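Local coordinates for protein nicotinate-nucleotide pyrophosphorylase (PDB 3TQV) that probably makes nicotinate mononucleotide from quinolinate and phosphoribosyl pyrophosphate, with loss of carbon dioxide, on the pathway to NAD, at residues C50-E55 against K277-S282. Sequence-based numbering, arbitrary orientation.
Sequences CITREE and KAIDLS
E54 reaches across to D280 and accepts the backbone N-H of that residue on OE1, with D280 N and E54 OE1 2.9 Å apart. The N-H comes from above the carboxylate plane, 45° out of it. CG of E54 sits between its backbone N and carbonyl carbon (chi1 45°), and the chain is extended beyond it, which carries the carboxylate over to the other segment. The two carboxylates are steeply turned against each other, their planes 72° apart. OE2 of E54 lies 4.0 Å from CD1 of I279.

R53 runs back the other way. Its CG lies anti to its own carbonyl carbon and passes OD2 of D280 at 3.4 Å. Beyond CG the chain bends and brings the guanidinium up beside S282. NH2 of R53 is 3.5 Å from OG of S282, whose hydrogen bond goes to Q284. R53 and D280 have opposite charges, but their charged atoms do not touch. CD1 of I51, on the same segment as R53, lies above one face of the guanidinium, toward its rim.

Behind these side chains is the edge of an antiparallel sheet. Strand 281-285, near the C-terminus, pairs with strand 45-52 of the N-terminal domain after the chain has passed through the parallel strands of the C-terminal barrel domain. I51 and S282 form a hydrogen-bonded pair, with I51 N to S282 O at 2.9 Å and S282 N to I51 O at 3.0 Å. T52 and L281 are the next, non-hydrogen-bonded pair. R53 N then bonds to D280 O at 2.9 Å. CD2 of L281 packs 3.9 Å from CA of T52, and L281 also meets L111 and I114 of helix 100-130.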
loop_
_atom_site.group_PDB
_atom_site.type_symbol
_atom_site.label_atom_id
_atom_site.label_comp_id
_atom_site.label_asym_id
_atom_site.label_seq_id
_atom_site.Cartn_x
_atom_site.Cartn_y
_atom_site.Cartn_z
ATOM N N CYS B 50 11.177 18.307 8.099
ATOM C CA CYS B 50 10.098 17.683 7.353
ATOM C C CYS B 50 8.739 18.247 7.759
ATOM O O CYS B 50 8.419 18.299 8.945
ATOM C CB CYS B 50 10.138 16.167 7.580
ATOM S SG CYS B 50 8.722 15.270 6.921
ATOM N N ILE B 51 7.934 18.664 6.786
ATOM C CA ILE B 51 6.587 19.127 7.094
ATOM C C ILE B 51 5.512 18.205 6.579
ATOM O O ILE B 51 5.702 17.526 5.579
ATOM C CB ILE B 51 6.275 20.476 6.444
ATOM C CG1 ILE B 51 7.174 20.701 5.236
ATOM C CG2 ILE B 51 6.384 21.599 7.454
ATOM C CD1 ILE B 51 6.670 21.803 4.358
ATOM N N THR B 52 4.371 18.212 7.259
ATOM C CA THR B 52 3.127 17.761 6.659
ATOM C C THR B 52 2.512 18.948 5.931
ATOM O O THR B 52 2.741 20.095 6.299
ATOM C CB THR B 52 2.099 17.342 7.694
ATOM O OG1 THR B 52 2.750 16.862 8.870
ATOM C CG2 THR B 52 1.236 16.251 7.128
ATOM N N ARG B 53 1.732 18.683 4.896
ATOM C CA ARG B 53 0.977 19.756 4.286
ATOM C C ARG B 53 -0.489 19.621 4.720
ATOM O O ARG B 53 -1.352 20.383 4.286
ATOM C CB ARG B 53 1.111 19.716 2.764
ATOM C CG ARG B 53 2.536 19.659 2.241
ATOM C CD ARG B 53 3.197 21.036 2.213
ATOM N NE ARG B 53 4.313 21.077 1.270
ATOM C CZ ARG B 53 5.224 22.046 1.202
ATOM N NH1 ARG B 53 5.180 23.081 2.032
ATOM N NH2 ARG B 53 6.192 21.979 0.295
ATOM N N GLU B 54 -0.763 18.654 5.592
ATOM C CA GLU B 54 -2.135 18.373 5.992
ATOM C C GLU B 54 -2.177 17.737 7.359
ATOM O O GLU B 54 -1.202 17.166 7.805
ATOM C CB GLU B 54 -2.812 17.470 4.963
ATOM C CG GLU B 54 -1.943 16.299 4.525
ATOM C CD GLU B 54 -2.677 15.297 3.651
ATOM O OE1 GLU B 54 -2.130 14.953 2.570
ATOM O OE2 GLU B 54 -3.786 14.849 4.053
ATOM N N GLU B 55 -3.306 17.859 8.039
ATOM C CA GLU B 55 -3.448 17.280 9.372
ATOM C C GLU B 55 -3.308 15.774 9.267
ATOM O O GLU B 55 -3.725 15.169 8.272
ATOM C CB GLU B 55 -4.802 17.649 9.971
ATOM C CG GLU B 55 -4.996 17.297 11.440
ATOM C CD GLU B 55 -6.334 17.808 11.961
ATOM O OE1 GLU B 55 -7.213 16.982 12.280
ATOM O OE2 GLU B 55 -6.502 19.044 12.029
ATOM N N LYS B 277 -4.383 6.211 1.603
ATOM C CA LYS B 277 -4.349 7.623 1.261
ATOM C C LYS B 277 -3.077 8.168 1.896
ATOM O O LYS B 277 -3.036 8.444 3.094
ATOM C CB LYS B 277 -5.596 8.343 1.776
ATOM C CG LYS B 277 -5.713 9.799 1.363
ATOM C CD LYS B 277 -5.655 9.973 -0.161
ATOM C CE LYS B 277 -5.294 11.419 -0.582
ATOM N NZ LYS B 277 -6.348 12.435 -0.264
ATOM N N ALA B 278 -2.018 8.273 1.105
ATOM C CA ALA B 278 -0.753 8.782 1.633
ATOM C C ALA B 278 -0.848 10.250 2.069
ATOM O O ALA B 278 -1.461 11.091 1.402
ATOM C CB ALA B 278 0.380 8.589 0.631
ATOM N N ILE B 279 -0.249 10.532 3.216
ATOM C CA ILE B 279 -0.125 11.887 3.701
ATOM C C ILE B 279 0.913 12.634 2.886
ATOM O O ILE B 279 1.979 12.094 2.575
ATOM C CB ILE B 279 0.316 11.910 5.177
ATOM C CG1 ILE B 279 -0.749 11.235 6.056
ATOM C CG2 ILE B 279 0.619 13.332 5.616
ATOM C CD1 ILE B 279 -2.210 11.544 5.648
ATOM N N ASP B 280 0.599 13.882 2.556
ATOM C CA ASP B 280 1.513 14.725 1.804
ATOM C C ASP B 280 2.592 15.358 2.695
ATOM O O ASP B 280 2.313 16.123 3.649
ATOM C CB ASP B 280 0.732 15.791 1.035
ATOM C CG ASP B 280 1.605 16.605 0.125
ATOM O OD1 ASP B 280 2.683 16.122 -0.280
ATOM O OD2 ASP B 280 1.204 17.738 -0.190
ATOM N N LEU B 281 3.834 15.022 2.372
ATOM C CA LEU B 281 4.976 15.398 3.176
ATOM C C LEU B 281 5.932 16.154 2.304
ATOM O O LEU B 281 5.783 16.166 1.094
ATOM C CB LEU B 281 5.680 14.149 3.706
ATOM C CG LEU B 281 4.823 13.280 4.614
ATOM C CD1 LEU B 281 5.666 12.178 5.232
ATOM C CD2 LEU B 281 4.173 14.149 5.678
ATOM N N SER B 282 6.919 16.785 2.921
ATOM C CA SER B 282 7.988 17.422 2.179
ATOM C C SER B 282 9.239 17.526 3.075
ATOM O O SER B 282 9.146 17.864 4.250
ATOM C CB SER B 282 7.520 18.789 1.671
ATOM O OG SER B 282 8.548 19.451 0.969
#